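Local coordinates for protein leucyl-tRNA synthetase (Giardia intestinalis, PDB 3PZ6) that probably attaches leucine to tRNA(Leu) at the expense of ATP, this piece being its CP1 editing domain, which probably deacylates mischarged tRNA, at residues Thr86-Thr91 with Ile263-Gly268; Pro188-Asp193 with Pro227-Pro232; Val240-Glu245 with Thr258-Ile263. The protein carries 2 engineered substitutions. One frame throughout, in Å; residues are numbered along the deposited sequence.

How the contacts relate
All three contacts lie on one side of the CP1 domain and meet around helix 254-271. Contact 1 brings the loop after strand 79-86 to this helix, and contact 3 packs helix 238-245 against it one turn earlier, sharing I263. Contact 2 joins the entry to helix 192-202 with the short strand 229-230. The centres of contacts 1 and 2 are about 8 Å apart, those of 2 and 3 about 9 Å, and those of 1 and 3 about 13 Å. Along the chain, contacts 2 and 3 follow one another between the two segments of contact 1, so elements distant in sequence are gathered into one continuous packed region.

Contact 1: residues Thr86-Thr91 with Ile263-Gly268; sequences TLRPET and ICYTKG
R88 reaches from the loop that follows strand 79-86 to the face of Y265 on helix 254-271, forming a cation-pi contact. The loop carries the sequence TLRPET, which matches the threonine-rich signature of editing domains in class Ia synthetases. The nearest CA atoms, those of R88 and Y265, are 9.3 Å apart, and long side chains bridge the gap. On the close-packed side, R88 CD touches Y265 CE2 at 3.5 Å. The chain then bends at chi3 (65°), which swings the guanidinium over the ring: R88 CZ is 4.6 Å from the Y265 ring centroid and NH1 stands above the ring centre. The two planes are turned 49° against each other, so this is a cation over a face and not a parallel stack.

The loop itself steadies the arginine. R88 grips E90 side-on in a salt bridge, with R88 NE and NH2 each 3.1 Å from E90 OE2, which lies somewhat out of the guanidinium plane. The methyl CG2 of T91 lies over the centre of the guanidinium, on the face turned away from Y265. T91 OG1 also gives a hydrogen bond to R88 O, which accepts T91 N as well, while T86 OG1 receives R88 N in an ST turn. Outside the segment, L87 O is bound by K288 NZ.

The other part of the contact is looser. Y265 is exposed, R88 only partly buried, and no direct hydrogen bond crosses between loop and helix. Instead a water lies at the edge of the guanidinium, in its plane, accepting only a weak bond from R88 NH2 at 3.3 Å; on the helix side the same water donates to C264 O at 3.2 Å.

Contact 2: residues Pro188-Asp193 with Pro227-Pro232; sequences PSDAPD and PIIEIP
D190 meets I228 and I229 where the turn leading into helix 192-202 passes the short strand 229-230. That strand pairs antiparallel with 273-274, through backbone bonds such as E230 with I273, and contact 2 sets this two-stranded ribbon against the turn. The meeting is buried, and D190 contributes more to it than any other residue.

From CA, the CB of D190 sets out toward the ribbon. CG stands anti to the carbonyl carbon (chi1 -72°), and this places the two carboxylate oxygens against successive isoleucines. OD1 comes up to the branch point of I229, 3.9 Å from its CB. The same D190 OD1 lies near the water that also serves C264 O of helix 254-271. OD2, the other tip, lies 3.6 Å from I228 CG1 and 4.0 Å from I228 CD1. The carboxylate and the ethyl branch of I228 lie side by side, their chains running opposite ways. The first torsion of I228 (55°) sets CG1 between its backbone N and carbonyl carbon, and from there CD1 continues to T91 CA at 3.6 Å, linking this contact to the threonine-rich loop.

S189 comes in next to the aspartate. Its OG is 3.8 Å from I228 CG1 and 2.9 Å from D190 OD2; L226 O lies within weak hydrogen-bonding reach of the same hydroxyl. The S189 backbone is bonded to A239, at the start of helix 238-245, and A191 takes the N-cap position of helix 192-202.

No hydrogen bond crosses between the two segments. I228 and I229 offer the carboxylate only aliphatic carbon; its polar neighbours are S189 OG beside OD2 and the water near OD1, and a buried carboxylate set against hydrocarbon probably depends on such neighbours.

Contact 3: residues Val240-Glu245 with Thr258-Ile263; sequences VRLCEE and TQIKEI
L242 and I260 form the centre of an apolar interface between helix 238-245 and helix 254-271. The short segments 240-245 and 258-263 run roughly antiparallel, with 152° between their directions and their axes 10.3 Å apart at closest approach. L242 and I260 are also the residues whose CA atoms come nearest, at 6.7 Å.

The contacts between aliphatic carbons come first. L242 CB rests on the end of I260, 3.5 Å from CD1, while L242 CD1 lies 3.7 Å from I260 CG1. Both side chains set out toward the opposite helix and overlap flank to flank. In I260, CG1 is anti to the backbone N (chi1 167°), which stretches the ethyl branch between L242 and the next residue, C243. One turn further along, I263 meets the other end of the leucine, its CG2 3.9 Å from L242 CD1; here the side chains run at a slant to each other.

The second kind of contact involves sulfur. C243 SG lies 3.4 Å from I260 CD1, the methyl that also meets L242 CB. P192, the first residue of helix 192-202, packs on the same I260 methyl and on C243, so a third helix closes over this part of the interface.

Polar groups make no hydrogen bond across it. Those nearby serve their own surroundings: E244 OE2 bonds to Y195 OH of helix 192-202, and L242 O to S246 OG. These are two helices consecutive in the chain, their connection partly disordered, packed through apolar residues as in an alpha-alpha hairpin.

Contact 1: residues Thr86-Thr91 with Ile263-Gly268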
loop_
_atom_site.group_PDB
_atom_site.type_symbol
_atom_site.label_atom_id
_atom_site.label_comp_id
_atom_site.label_asym_id
_atom_site.label_seq_id
_atom_site.Cartn_x
_atom_site.Cartn_y
_atom_site.Cartn_z
ATOM N N THR A 86 2.941 7.370 -4.548
ATOM C CA THR A 86 1.651 7.661 -5.158
ATOM C C THR A 86 1.590 9.116 -5.610
ATOM O O THR A 86 2.192 10.004 -4.998
ATOM C CB THR A 86 0.449 7.334 -4.213
ATOM O OG1 THR A 86 -0.786 7.604 -4.888
ATOM C CG2 THR A 86 0.503 8.154 -2.939
ATOM N N LEU A 87 0.865 9.340 -6.695
ATOM C CA LEU A 87 0.608 10.677 -7.189
ATOM C C LEU A 87 -0.820 11.088 -6.850
ATOM O O LEU A 87 -1.244 12.201 -7.158
ATOM C CB LEU A 87 0.828 10.732 -8.706
ATOM C CG LEU A 87 2.276 10.660 -9.213
ATOM C CD1 LEU A 87 2.296 10.440 -10.720
ATOM C CD2 LEU A 87 3.060 11.919 -8.833
ATOM N N ARG A 88 -1.548 10.181 -6.202
ATOM C CA ARG A 88 -2.975 10.370 -5.938
ATOM C C ARG A 88 -3.321 10.185 -4.463
ATOM O O ARG A 88 -3.949 9.193 -4.102
ATOM C CB ARG A 88 -3.807 9.401 -6.784
ATOM C CG ARG A 88 -3.586 9.491 -8.288
ATOM C CD ARG A 88 -4.749 8.847 -9.020
ATOM N NE ARG A 88 -5.976 9.602 -8.784
ATOM C CZ ARG A 88 -7.202 9.200 -9.112
ATOM N NH1 ARG A 88 -7.397 8.023 -9.700
ATOM N NH2 ARG A 88 -8.242 9.986 -8.845
ATOM N N PRO A 89 -2.926 11.147 -3.609
ATOM C CA PRO A 89 -3.131 11.016 -2.164
ATOM C C PRO A 89 -4.605 11.031 -1.735
ATOM O O PRO A 89 -4.921 10.592 -0.627
ATOM C CB PRO A 89 -2.402 12.240 -1.598
ATOM C CG PRO A 89 -2.448 13.240 -2.692
ATOM C CD PRO A 89 -2.302 12.440 -3.953
ATOM N N GLU A 90 -5.489 11.532 -2.595
ATOM C CA GLU A 90 -6.922 11.577 -2.287
ATOM C C GLU A 90 -7.585 10.190 -2.334
ATOM O O GLU A 90 -8.638 9.976 -1.723
ATOM C CB GLU A 90 -7.654 12.574 -3.209
ATOM C CG GLU A 90 -7.919 12.084 -4.639
ATOM C CD GLU A 90 -6.698 12.126 -5.563
ATOM O OE1 GLU A 90 -5.583 12.501 -5.116
ATOM O OE2 GLU A 90 -6.867 11.776 -6.754
ATOM N N THR A 91 -6.960 9.255 -3.049
ATOM C CA THR A 91 -7.470 7.895 -3.168
ATOM C C THR A 91 -7.040 7.000 -1.999
ATOM O O THR A 91 -7.439 5.830 -1.930
ATOM C CB THR A 91 -7.038 7.220 -4.501
ATOM O OG1 THR A 91 -5.613 7.184 -4.576
ATOM C CG2 THR A 91 -7.590 7.950 -5.720
ATOM N N ILE A 263 -10.248 7.779 -18.510
ATOM C CA ILE A 263 -11.504 8.328 -17.994
ATOM C C ILE A 263 -11.426 8.521 -16.482
ATOM O O ILE A 263 -11.697 9.607 -15.980
ATOM C CB ILE A 263 -12.717 7.437 -18.347
ATOM C CG1 ILE A 263 -12.929 7.407 -19.858
ATOM C CG2 ILE A 263 -13.979 7.930 -17.648
ATOM C CD1 ILE A 263 -13.707 6.204 -20.331
ATOM N N CYS A 264 -11.037 7.469 -15.768
ATOM C CA CYS A 264 -11.000 7.500 -14.314
ATOM C C CYS A 264 -10.097 8.592 -13.751
ATOM O O CYS A 264 -10.494 9.325 -12.852
ATOM C CB CYS A 264 -10.608 6.134 -13.756
ATOM S SG CYS A 264 -11.977 4.982 -13.737
ATOM N N TYR A 265 -8.890 8.705 -14.288
ATOM C CA TYR A 265 -7.939 9.695 -13.803
ATOM C C TYR A 265 -8.318 11.116 -14.233
ATOM O O TYR A 265 -8.139 12.056 -13.459
ATOM C CB TYR A 265 -6.512 9.324 -14.221
ATOM C CG TYR A 265 -5.900 8.171 -13.425
ATOM C CD1 TYR A 265 -6.525 6.919 -13.354
ATOM C CD2 TYR A 265 -4.688 8.330 -12.758
ATOM C CE1 TYR A 265 -5.967 5.864 -12.630
ATOM C CE2 TYR A 265 -4.112 7.279 -12.038
ATOM C CZ TYR A 265 -4.755 6.051 -11.975
ATOM O OH TYR A 265 -4.187 5.018 -11.251
ATOM N N THR A 266 -8.869 11.270 -15.439
ATOM C CA THR A 266 -9.247 12.599 -15.938
ATOM C C THR A 266 -10.563 13.083 -15.342
ATOM O O THR A 266 -10.593 14.137 -14.704
ATOM C CB THR A 266 -9.284 12.675 -17.488
ATOM O OG1 THR A 266 -8.061 12.151 -18.017
ATOM C CG2 THR A 266 -9.450 14.115 -17.963
ATOM N N LYS A 267 -11.638 12.323 -15.542
ATOM C CA LYS A 267 -12.939 12.690 -14.992
ATOM C C LYS A 267 -12.865 12.762 -13.479
ATOM O O LYS A 267 -13.431 13.670 -12.864
ATOM C CB LYS A 267 -14.029 11.709 -15.419
ATOM C CG LYS A 267 -14.561 11.933 -16.821
ATOM C CD LYS A 267 -15.878 11.198 -17.037
ATOM C CE LYS A 267 -16.405 11.391 -18.448
ATOM N NZ LYS A 267 -16.780 12.814 -18.708
ATOM N N GLY A 268 -12.149 11.804 -12.889
ATOM C CA GLY A 268 -11.896 11.781 -11.453
ATOM C C GLY A 268 -11.401 13.111 -10.929
ATOM O O GLY A 268 -11.997 13.684 -10.023
HETATM O O HOH W 1 -10.789 8.111 -9.864
#

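Contact 2: residues Pro188-Asp193 with Pro227-Pro232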
loop_
_atom_site.group_PDB
_atom_site.type_symbol
_atom_site.label_atom_id
_atom_site.label_comp_id
_atom_site.label_asym_id
_atom_site.label_seq_id
_atom_site.Cartn_x
_atom_site.Cartn_y
_atom_site.Cartn_z
ATOM N N PRO A 188 -8.666 -0.324 -5.921
ATOM C CA PRO A 188 -9.417 -0.974 -6.997
ATOM C C PRO A 188 -10.646 -0.209 -7.461
ATOM O O PRO A 188 -11.053 -0.363 -8.605
ATOM C CB PRO A 188 -9.852 -2.300 -6.375
ATOM C CG PRO A 188 -8.914 -2.539 -5.293
ATOM C CD PRO A 188 -8.528 -1.208 -4.753
ATOM N N SER A 189 -11.239 0.600 -6.593
ATOM C CA SER A 189 -12.431 1.361 -6.974
ATOM C C SER A 189 -12.122 2.434 -8.011
ATOM O O SER A 189 -12.999 2.832 -8.775
ATOM C CB SER A 189 -13.089 1.995 -5.755
ATOM O OG SER A 189 -12.218 2.909 -5.113
ATOM N N ASP A 190 -10.876 2.899 -8.044
ATOM C CA ASP A 190 -10.532 4.020 -8.914
ATOM C C ASP A 190 -9.255 3.888 -9.751
ATOM O O ASP A 190 -8.851 4.833 -10.424
ATOM C CB ASP A 190 -10.548 5.327 -8.117
ATOM C CG ASP A 190 -11.961 5.764 -7.759
ATOM O OD1 ASP A 190 -12.532 6.590 -8.504
ATOM O OD2 ASP A 190 -12.506 5.269 -6.748
ATOM N N ALA A 191 -8.655 2.705 -9.734
ATOM C CA ALA A 191 -7.545 2.382 -10.616
ATOM C C ALA A 191 -7.811 1.034 -11.279
ATOM O O ALA A 191 -7.723 -0.003 -10.621
ATOM C CB ALA A 191 -6.250 2.354 -9.844
ATOM N N PRO A 192 -8.137 1.045 -12.589
ATOM C CA PRO A 192 -8.520 -0.136 -13.381
ATOM C C PRO A 192 -7.502 -1.270 -13.303
ATOM O O PRO A 192 -7.890 -2.427 -13.138
ATOM C CB PRO A 192 -8.569 0.403 -14.814
ATOM C CG PRO A 192 -8.716 1.871 -14.670
ATOM C CD PRO A 192 -7.975 2.237 -13.441
ATOM N N ASP A 193 -6.219 -0.933 -13.436
ATOM C CA ASP A 193 -5.127 -1.899 -13.319
ATOM C C ASP A 193 -5.140 -2.568 -11.947
ATOM O O ASP A 193 -5.079 -3.799 -11.855
ATOM C CB ASP A 193 -3.765 -1.238 -13.605
ATOM C CG ASP A 193 -3.492 -1.071 -15.115
ATOM O OD1 ASP A 193 -3.850 -1.978 -15.906
ATOM O OD2 ASP A 193 -2.919 -0.034 -15.526
ATOM N N PRO A 227 -16.340 2.915 -2.217
ATOM C CA PRO A 227 -16.943 4.065 -2.905
ATOM C C PRO A 227 -16.384 5.414 -2.427
ATOM O O PRO A 227 -17.097 6.199 -1.786
ATOM C CB PRO A 227 -18.418 3.947 -2.526
ATOM C CG PRO A 227 -18.407 3.254 -1.220
ATOM C CD PRO A 227 -17.314 2.251 -1.330
ATOM N N ILE A 228 -15.119 5.684 -2.738
ATOM C CA ILE A 228 -14.438 6.864 -2.195
ATOM C C ILE A 228 -14.719 8.123 -3.012
ATOM O O ILE A 228 -14.804 9.223 -2.469
ATOM C CB ILE A 228 -12.903 6.650 -2.023
ATOM C CG1 ILE A 228 -12.246 6.219 -3.337
ATOM C CG2 ILE A 228 -12.635 5.606 -0.962
ATOM C CD1 ILE A 228 -10.763 6.529 -3.412
ATOM N N ILE A 229 -14.886 7.948 -4.312
ATOM C CA ILE A 229 -15.077 9.064 -5.215
ATOM C C ILE A 229 -16.268 8.799 -6.126
ATOM O O ILE A 229 -16.371 7.724 -6.724
ATOM C CB ILE A 229 -13.790 9.329 -6.052
ATOM C CG1 ILE A 229 -12.662 9.830 -5.136
ATOM C CG2 ILE A 229 -14.062 10.335 -7.175
ATOM C CD1 ILE A 229 -11.270 9.795 -5.741
ATOM N N GLU A 230 -17.171 9.773 -6.203
ATOM C CA GLU A 230 -18.266 9.732 -7.152
ATOM C C GLU A 230 -17.947 10.594 -8.363
ATOM O O GLU A 230 -17.718 11.800 -8.253
ATOM C CB GLU A 230 -19.580 10.201 -6.517
ATOM C CG GLU A 230 -20.753 10.215 -7.506
ATOM C CD GLU A 230 -22.047 10.746 -6.920
ATOM O OE1 GLU A 230 -22.115 10.997 -5.694
ATOM O OE2 GLU A 230 -23.018 10.909 -7.694
ATOM N N ILE A 231 -17.936 9.958 -9.522
ATOM C CA ILE A 231 -17.851 10.676 -10.776
ATOM C C ILE A 231 -19.255 10.775 -11.379
ATOM O O ILE A 231 -19.835 9.756 -11.769
ATOM C CB ILE A 231 -16.868 10.006 -11.746
ATOM C CG1 ILE A 231 -15.479 9.911 -11.100
ATOM C CG2 ILE A 231 -16.807 10.782 -13.049
ATOM C CD1 ILE A 231 -14.518 8.953 -11.787
ATOM N N PRO A 232 -19.816 12.003 -11.430
ATOM C CA PRO A 232 -21.109 12.263 -12.074
ATOM C C PRO A 232 -21.153 11.658 -13.473
ATOM O O PRO A 232 -20.194 11.800 -14.239
ATOM C CB PRO A 232 -21.145 13.790 -12.179
ATOM C CG PRO A 232 -20.292 14.259 -11.040
ATOM C CD PRO A 232 -19.203 13.243 -10.906
#

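Contact 3: residues Val240-Glu245 with Thr258-Ile263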
loop_
_atom_site.group_PDB
_atom_site.type_symbol
_atom_site.label_atom_id
_atom_site.label_comp_id
_atom_site.label_asym_id
_atom_site.label_seq_id
_atom_site.Cartn_x
_atom_site.Cartn_y
_atom_site.Cartn_z
ATOM N N VAL A 240 -14.399 -0.137 -11.362
ATOM C CA VAL A 240 -15.158 -1.385 -11.339
ATOM C C VAL A 240 -16.269 -1.364 -12.400
ATOM O O VAL A 240 -16.295 -2.227 -13.271
ATOM C CB VAL A 240 -15.728 -1.678 -9.917
ATOM C CG1 VAL A 240 -16.470 -2.998 -9.881
ATOM C CG2 VAL A 240 -14.614 -1.677 -8.890
ATOM N N ARG A 241 -17.157 -0.370 -12.334
ATOM C CA ARG A 241 -18.276 -0.224 -13.287
ATOM C C ARG A 241 -17.840 -0.252 -14.754
ATOM O O ARG A 241 -18.423 -0.965 -15.568
ATOM C CB ARG A 241 -19.069 1.062 -13.032
ATOM C CG ARG A 241 -19.933 1.048 -11.788
ATOM C CD ARG A 241 -20.593 2.403 -11.597
ATOM N NE ARG A 241 -21.099 2.590 -10.239
ATOM C CZ ARG A 241 -22.331 2.288 -9.845
ATOM N NH1 ARG A 241 -23.203 1.781 -10.707
ATOM N NH2 ARG A 241 -22.691 2.495 -8.587
ATOM N N LEU A 242 -16.823 0.535 -15.089
ATOM C CA LEU A 242 -16.316 0.554 -16.453
ATOM C C LEU A 242 -15.650 -0.765 -16.822
ATOM O O LEU A 242 -15.846 -1.261 -17.922
ATOM C CB LEU A 242 -15.369 1.736 -16.679
ATOM C CG LEU A 242 -15.949 3.155 -16.589
ATOM C CD1 LEU A 242 -14.935 4.162 -17.092
ATOM C CD2 LEU A 242 -17.266 3.311 -17.352
ATOM N N CYS A 243 -14.887 -1.342 -15.898
ATOM C CA CYS A 243 -14.254 -2.636 -16.137
ATOM C C CYS A 243 -15.261 -3.763 -16.343
ATOM O O CYS A 243 -15.042 -4.632 -17.184
ATOM C CB CYS A 243 -13.290 -3.001 -15.006
ATOM S SG CYS A 243 -11.679 -2.199 -15.103
ATOM N N GLU A 244 -16.356 -3.743 -15.584
ATOM C CA GLU A 244 -17.348 -4.821 -15.635
ATOM C C GLU A 244 -18.341 -4.674 -16.790
ATOM O O GLU A 244 -18.818 -5.677 -17.333
ATOM C CB GLU A 244 -18.089 -4.974 -14.295
ATOM C CG GLU A 244 -17.233 -5.496 -13.125
ATOM C CD GLU A 244 -16.652 -6.896 -13.352
ATOM O OE1 GLU A 244 -17.242 -7.692 -14.116
ATOM O OE2 GLU A 244 -15.596 -7.205 -12.757
ATOM N N GLU A 245 -18.642 -3.431 -17.162
ATOM C CA GLU A 245 -19.539 -3.151 -18.284
ATOM C C GLU A 245 -18.830 -3.246 -19.638
ATOM O O GLU A 245 -19.486 -3.298 -20.674
ATOM C CB GLU A 245 -20.217 -1.786 -18.119
ATOM N N THR A 258 -6.090 1.033 -20.657
ATOM C CA THR A 258 -5.521 2.371 -20.809
ATOM C C THR A 258 -6.633 3.387 -21.038
ATOM O O THR A 258 -6.561 4.521 -20.566
ATOM C CB THR A 258 -4.488 2.453 -21.959
ATOM O OG1 THR A 258 -4.973 1.730 -23.097
ATOM C CG2 THR A 258 -3.149 1.867 -21.528
ATOM N N GLN A 259 -7.669 2.951 -21.744
ATOM C CA GLN A 259 -8.822 3.787 -22.052
ATOM C C GLN A 259 -9.620 4.138 -20.789
ATOM O O GLN A 259 -9.928 5.304 -20.554
ATOM C CB GLN A 259 -9.699 3.091 -23.095
ATOM C CG GLN A 259 -10.801 3.946 -23.702
ATOM C CD GLN A 259 -11.593 3.201 -24.778
ATOM O OE1 GLN A 259 -12.814 3.061 -24.679
ATOM N NE2 GLN A 259 -10.893 2.709 -25.804
ATOM N N ILE A 260 -9.941 3.135 -19.974
ATOM C CA ILE A 260 -10.660 3.379 -18.721
ATOM C C ILE A 260 -9.818 4.143 -17.684
ATOM O O ILE A 260 -10.352 4.960 -16.932
ATOM C CB ILE A 260 -11.275 2.090 -18.116
ATOM C CG1 ILE A 260 -11.725 2.340 -16.676
ATOM C CG2 ILE A 260 -10.296 0.944 -18.158
ATOM C CD1 ILE A 260 -11.978 1.103 -15.879
ATOM N N LYS A 261 -8.509 3.892 -17.662
ATOM C CA LYS A 261 -7.607 4.621 -16.766
ATOM C C LYS A 261 -7.577 6.100 -17.129
ATOM O O LYS A 261 -7.392 6.953 -16.268
ATOM C CB LYS A 261 -6.195 4.024 -16.786
ATOM N N GLU A 262 -7.785 6.384 -18.412
ATOM C CA GLU A 262 -7.855 7.743 -18.927
ATOM C C GLU A 262 -9.107 8.457 -18.434
ATOM O O GLU A 262 -9.035 9.599 -17.988
ATOM C CB GLU A 262 -7.829 7.726 -20.456
ATOM C CG GLU A 262 -6.752 8.603 -21.046
ATOM C CD GLU A 262 -5.367 8.170 -20.609
ATOM O OE1 GLU A 262 -4.849 7.178 -21.171
ATOM O OE2 GLU A 262 -4.798 8.819 -19.701
ATOM N N ILE A 263 -10.248 7.779 -18.510
ATOM C CA ILE A 263 -11.504 8.328 -17.994
ATOM C C ILE A 263 -11.426 8.521 -16.482
ATOM O O ILE A 263 -11.697 9.607 -15.980
ATOM C CB ILE A 263 -12.717 7.437 -18.347
ATOM C CG1 ILE A 263 -12.929 7.407 -19.858
ATOM C CG2 ILE A 263 -13.979 7.930 -17.648
ATOM C CD1 ILE A 263 -13.707 6.204 -20.331
#